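Local atomic coordinates of SUBA (Escherichia coli, PDB entry 2IY9), a protein that cleaves the host endoplasmic reticulum chaperone BiP as the subtilase-family serine protease subunit of the AB5 subtilase cytotoxin. Residues R128-I133 and R175-A180; Y202-S207 and V215-A220. All blocks are in the same frame, centred on the assembly; numbering follows the deposited sequence.

Interaction 1. Residues R128-I133 and R175-A180; sequences RAIESI and RLIVAA
Ile130 and Ile177 meet tip to tip, their CD1 methyls 3.7 Å apart, each reaching out from its own backbone, helix on one side and strand on the other. In Ile130 CG1 lies anti to the carbonyl carbon (chi1 -66°), and CD1 continues that extended line toward the strand. One helical turn on, Ile133 meets Arg175 differently: its CG2 methyl lies 3.4 Å above one face of the guanidinium, off-centre on the NE side, and 3.5 Å from Arg175 NE. An extended arginine suits this edge of the contact, because its CD and flat head accept a methyl while its nitrogens keep polar partners. One water joins the two segments, accepting from Arg175 NH2 at 2.8 Å and lying 3.1 Å from Ile133 O, to which it can donate. Further out, Arg175 NH1 donates to Glu143 O, and weakly to Glu144 O, which helps to set how the group is turned. Ile147 and Ile149 of the intervening strand help bury the isoleucines. Helices 125-134 and 160-172 pack on one face of the parallel sheet and helix 271-288 on the other, the three-layer alpha/beta/alpha fold of subtilisin-like proteases.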
loop_
_atom_site.group_PDB
_atom_site.type_symbol
_atom_site.label_atom_id
_atom_site.label_comp_id
_atom_site.label_asym_id
_atom_site.label_seq_id
_atom_site.Cartn_x
_atom_site.Cartn_y
_atom_site.Cartn_z
ATOM N N ARG A 128 -8.588 3.003 -14.715
ATOM C CA ARG A 128 -8.246 2.128 -15.840
ATOM C C ARG A 128 -7.239 1.047 -15.436
ATOM O O ARG A 128 -7.351 -0.108 -15.857
ATOM C CB ARG A 128 -7.709 2.926 -17.031
ATOM C CG ARG A 128 -8.666 3.983 -17.582
ATOM C CD ARG A 128 -10.025 3.425 -17.995
ATOM N NE ARG A 128 -10.980 4.529 -18.103
ATOM C CZ ARG A 128 -11.959 4.791 -17.240
ATOM N NH1 ARG A 128 -12.180 4.007 -16.191
ATOM N NH2 ARG A 128 -12.743 5.837 -17.448
ATOM N N ALA A 129 -6.265 1.437 -14.616
ATOM C CA ALA A 129 -5.251 0.514 -14.101
ATOM C C ALA A 129 -5.893 -0.635 -13.351
ATOM O O ALA A 129 -5.526 -1.793 -13.565
ATOM C CB ALA A 129 -4.268 1.251 -13.204
ATOM N N ILE A 130 -6.866 -0.306 -12.493
ATOM C CA ILE A 130 -7.541 -1.293 -11.659
ATOM C C ILE A 130 -8.500 -2.160 -12.485
ATOM O O ILE A 130 -8.512 -3.379 -12.339
ATOM C CB ILE A 130 -8.280 -0.640 -10.461
ATOM C CG1 ILE A 130 -7.280 -0.012 -9.481
ATOM C CG2 ILE A 130 -9.107 -1.688 -9.710
ATOM C CD1 ILE A 130 -7.932 0.970 -8.484
ATOM N N GLU A 131 -9.284 -1.529 -13.360
ATOM C CA GLU A 131 -10.155 -2.267 -14.290
ATOM C C GLU A 131 -9.373 -3.311 -15.083
ATOM O O GLU A 131 -9.895 -4.383 -15.393
ATOM C CB GLU A 131 -10.846 -1.326 -15.284
ATOM C CG GLU A 131 -11.933 -0.435 -14.701
ATOM C CD GLU A 131 -12.391 0.643 -15.687
ATOM O OE1 GLU A 131 -11.746 0.819 -16.747
ATOM O OE2 GLU A 131 -13.394 1.322 -15.402
ATOM N N SER A 132 -8.134 -2.977 -15.431
ATOM C CA SER A 132 -7.267 -3.880 -16.197
ATOM C C SER A 132 -6.921 -5.141 -15.399
ATOM O O SER A 132 -6.954 -6.262 -15.935
ATOM C CB SER A 132 -6.009 -3.144 -16.679
ATOM O OG SER A 132 -5.088 -4.049 -17.262
ATOM N N ILE A 133 -6.628 -4.973 -14.111
ATOM C CA ILE A 133 -6.457 -6.127 -13.222
ATOM C C ILE A 133 -7.741 -6.952 -13.150
ATOM O O ILE A 133 -7.726 -8.185 -13.300
ATOM C CB ILE A 133 -6.077 -5.710 -11.786
ATOM C CG1 ILE A 133 -4.783 -4.894 -11.779
ATOM C CG2 ILE A 133 -5.927 -6.967 -10.893
ATOM C CD1 ILE A 133 -4.484 -4.179 -10.453
ATOM N N ARG A 175 -9.623 -9.347 -4.235
ATOM C CA ARG A 175 -8.445 -8.465 -4.217
ATOM C C ARG A 175 -8.578 -7.353 -3.186
ATOM O O ARG A 175 -9.693 -6.984 -2.795
ATOM C CB ARG A 175 -8.196 -7.858 -5.601
ATOM C CG ARG A 175 -8.111 -8.891 -6.713
ATOM C CD ARG A 175 -7.762 -8.261 -8.069
ATOM N NE ARG A 175 -7.942 -9.238 -9.137
ATOM C CZ ARG A 175 -7.033 -10.145 -9.490
ATOM N NH1 ARG A 175 -5.857 -10.195 -8.881
ATOM N NH2 ARG A 175 -7.298 -10.990 -10.476
ATOM N N LEU A 176 -7.425 -6.827 -2.764
ATOM C CA LEU A 176 -7.360 -5.744 -1.807
ATOM C C LEU A 176 -6.612 -4.556 -2.362
ATOM O O LEU A 176 -5.611 -4.715 -3.059
ATOM C CB LEU A 176 -6.665 -6.186 -0.523
ATOM C CG LEU A 176 -7.466 -7.156 0.341
ATOM C CD1 LEU A 176 -6.562 -7.685 1.420
ATOM C CD2 LEU A 176 -8.753 -6.481 0.902
ATOM N N ILE A 177 -7.096 -3.366 -2.025
ATOM C CA ILE A 177 -6.398 -2.135 -2.384
ATOM C C ILE A 177 -5.850 -1.508 -1.119
ATOM O O ILE A 177 -6.596 -1.219 -0.171
ATOM C CB ILE A 177 -7.300 -1.145 -3.121
ATOM C CG1 ILE A 177 -7.654 -1.711 -4.505
ATOM C CG2 ILE A 177 -6.613 0.209 -3.266
ATOM C CD1 ILE A 177 -8.547 -0.810 -5.297
ATOM N N VAL A 178 -4.537 -1.342 -1.103
ATOM C CA VAL A 178 -3.862 -0.698 0.007
ATOM C C VAL A 178 -3.591 0.738 -0.436
ATOM O O VAL A 178 -2.836 0.976 -1.386
ATOM C CB VAL A 178 -2.573 -1.450 0.389
ATOM C CG1 VAL A 178 -2.009 -0.910 1.714
ATOM C CG2 VAL A 178 -2.861 -2.952 0.512
ATOM N N ALA A 179 -4.255 1.677 0.242
ATOM C CA ALA A 179 -4.329 3.074 -0.196
ATOM C C ALA A 179 -3.838 4.061 0.860
ATOM O O ALA A 179 -4.323 4.057 1.988
ATOM C CB ALA A 179 -5.749 3.407 -0.588
ATOM N N ALA A 180 -2.879 4.912 0.480
ATOM C CA ALA A 180 -2.371 5.974 1.359
ATOM C C ALA A 180 -3.475 7.001 1.605
ATOM O O ALA A 180 -4.212 7.343 0.672
ATOM C CB ALA A 180 -1.157 6.654 0.712
HETATM O O HOH W 1 -9.179 -10.788 -12.509
#

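Interaction 2. Residues Y202-S207 and V215-A220; sequences YHPVSS and VIRVAA
Arg217 reaches from strand 215-220 to the backbone of Tyr202, and its side chain can be followed outward along the contact. CB points toward the loop, and CG lies opposite the carbonyl carbon; from there the chain runs extended through CD to NE. NE makes a weak, bent bond of 3.2 Å to Tyr202 O and also donates to Ala200 O. CZ carries the flat head over Val215, whose CB sits 3.7 Å from the guanidinium plane on one face, away from the middle of the group. NH1 turns to Asp248, forming a salt bridge. NH2 gives the shorter bond to Tyr202 O, 2.8 Å with an N-H...O angle of 138°; it approaches from above the carbonyl plane, 52° out of it, and it also pairs with Asp213. In this parallel alpha/beta fold the arginine ties the loop to the next-to-last strand of the sheet, beside the outermost strand 249-252. Two carboxylates probably stabilise its charge in these buried surroundings, and arginine suits the place because several N-H groups can serve carbonyls and acids at once. NH2 also passes 3.5 Å from Tyr202 CD2, meeting the ring obliquely, with the two planes 20° apart. The tyrosine ring supplies a broad apolar surface: Pro204 CD lies over the centre of one face, 3.7 Å above it, while Val215 CG2 approaches CD2 obliquely at 4.0 Å. Beyond the rigid proline, Ser206 occupies the N-cap of helix 207-211, where its OG accepts from Asn209 N.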
loop_
_atom_site.group_PDB
_atom_site.type_symbol
_atom_site.label_atom_id
_atom_site.label_comp_id
_atom_site.label_asym_id
_atom_site.label_seq_id
_atom_site.Cartn_x
_atom_site.Cartn_y
_atom_site.Cartn_z
ATOM N N TYR A 202 -12.940 6.484 -0.298
ATOM C CA TYR A 202 -14.071 5.573 -0.346
ATOM C C TYR A 202 -14.616 5.434 1.070
ATOM O O TYR A 202 -13.873 5.118 2.013
ATOM C CB TYR A 202 -13.654 4.214 -0.924
ATOM C CG TYR A 202 -14.782 3.204 -1.075
ATOM C CD1 TYR A 202 -15.967 3.536 -1.744
ATOM C CD2 TYR A 202 -14.648 1.909 -0.573
ATOM C CE1 TYR A 202 -17.001 2.601 -1.888
ATOM C CE2 TYR A 202 -15.670 0.968 -0.711
ATOM C CZ TYR A 202 -16.845 1.329 -1.370
ATOM O OH TYR A 202 -17.852 0.408 -1.509
ATOM N N HIS A 203 -15.910 5.714 1.217
ATOM C CA HIS A 203 -16.524 5.828 2.548
ATOM C C HIS A 203 -17.901 5.171 2.579
ATOM O O HIS A 203 -18.916 5.852 2.773
ATOM C CB HIS A 203 -16.618 7.303 2.941
ATOM C CG HIS A 203 -16.755 7.537 4.415
ATOM N ND1 HIS A 203 -15.757 7.231 5.315
ATOM C CD2 HIS A 203 -17.756 8.090 5.140
ATOM C CE1 HIS A 203 -16.147 7.562 6.533
ATOM N NE2 HIS A 203 -17.356 8.087 6.455
ATOM N N PRO A 204 -17.940 3.838 2.425
ATOM C CA PRO A 204 -19.228 3.152 2.293
ATOM C C PRO A 204 -20.084 3.329 3.542
ATOM O O PRO A 204 -19.559 3.356 4.667
ATOM C CB PRO A 204 -18.835 1.681 2.115
ATOM C CG PRO A 204 -17.438 1.573 2.609
ATOM C CD PRO A 204 -16.801 2.899 2.385
ATOM N N VAL A 205 -21.392 3.451 3.355
ATOM C CA VAL A 205 -22.272 3.621 4.515
ATOM C C VAL A 205 -23.222 2.454 4.771
ATOM O O VAL A 205 -23.712 2.300 5.886
ATOM C CB VAL A 205 -23.055 4.950 4.468
ATOM C CG1 VAL A 205 -22.113 6.122 4.793
ATOM C CG2 VAL A 205 -23.727 5.135 3.113
ATOM N N SER A 206 -23.491 1.638 3.749
ATOM C CA SER A 206 -24.311 0.450 3.961
ATOM C C SER A 206 -23.537 -0.637 4.703
ATOM O O SER A 206 -22.315 -0.763 4.556
ATOM C CB SER A 206 -24.906 -0.084 2.646
ATOM O OG SER A 206 -23.949 -0.818 1.899
ATOM N N SER A 207 -24.253 -1.420 5.503
ATOM C CA SER A 207 -23.658 -2.544 6.223
ATOM C C SER A 207 -22.898 -3.500 5.290
ATOM O O SER A 207 -21.774 -3.925 5.600
ATOM C CB SER A 207 -24.726 -3.304 7.006
ATOM O OG SER A 207 -24.131 -4.369 7.715
ATOM N N VAL A 215 -10.779 -1.821 0.389
ATOM C CA VAL A 215 -9.742 -0.801 0.611
ATOM C C VAL A 215 -9.209 -0.869 2.056
ATOM O O VAL A 215 -9.984 -0.957 3.000
ATOM C CB VAL A 215 -10.278 0.626 0.309
ATOM C CG1 VAL A 215 -9.174 1.702 0.487
ATOM C CG2 VAL A 215 -10.863 0.706 -1.115
ATOM N N ILE A 216 -7.884 -0.814 2.199
ATOM C CA ILE A 216 -7.216 -0.678 3.487
ATOM C C ILE A 216 -6.476 0.660 3.472
ATOM O O ILE A 216 -5.549 0.858 2.681
ATOM C CB ILE A 216 -6.240 -1.853 3.764
ATOM C CG1 ILE A 216 -7.018 -3.174 3.847
ATOM C CG2 ILE A 216 -5.475 -1.624 5.074
ATOM C CD1 ILE A 216 -6.121 -4.410 3.851
ATOM N N ARG A 217 -6.938 1.580 4.312
ATOM C CA ARG A 217 -6.490 2.981 4.304
ATOM C C ARG A 217 -5.395 3.142 5.341
ATOM O O ARG A 217 -5.605 2.854 6.511
ATOM C CB ARG A 217 -7.659 3.923 4.649
ATOM C CG ARG A 217 -8.832 3.837 3.674
ATOM C CD ARG A 217 -10.179 4.194 4.338
ATOM N NE ARG A 217 -11.268 3.904 3.402
ATOM C CZ ARG A 217 -11.857 2.720 3.294
ATOM N NH1 ARG A 217 -11.496 1.721 4.101
ATOM N NH2 ARG A 217 -12.822 2.536 2.400
ATOM N N VAL A 218 -4.231 3.609 4.901
ATOM C CA VAL A 218 -3.026 3.570 5.718
ATOM C C VAL A 218 -2.523 4.980 6.086
ATOM O O VAL A 218 -2.327 5.825 5.209
ATOM C CB VAL A 218 -1.902 2.755 5.004
ATOM C CG1 VAL A 218 -0.605 2.748 5.840
ATOM C CG2 VAL A 218 -2.359 1.302 4.716
ATOM N N ALA A 219 -2.330 5.214 7.385
ATOM C CA ALA A 219 -1.662 6.426 7.901
ATOM C C ALA A 219 -0.206 6.145 8.303
ATOM O O ALA A 219 0.177 4.988 8.499
ATOM C CB ALA A 219 -2.430 6.982 9.092
ATOM N N ALA A 220 0.582 7.213 8.483
ATOM C CA ALA A 220 2.038 7.097 8.691
ATOM C C ALA A 220 2.459 7.442 10.119
ATOM O O ALA A 220 2.046 8.472 10.672
ATOM C CB ALA A 220 2.775 7.985 7.713
#

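In the fold
From the N terminus, helix 125-134 comes first; the chain then passes through strand 147-149 and helix 160-172 before strand 176-180 closes interaction 1, a long loop of 41 residues. Interaction 2 opens only after that, when the chain leaves strand 176-180 for the loop at 202-207, and it closes a short excursion over helix 207-211 on entering strand 215-221. The two are therefore in series, neither nested nor crossed. They join through the sheet, where strands 176-180 and 215-221 are parallel neighbours: Ile177 O and Ala179 N probably hydrogen-bond to Ile216, and Val178 packs on Val218. Helix 160-172 touches both contacts.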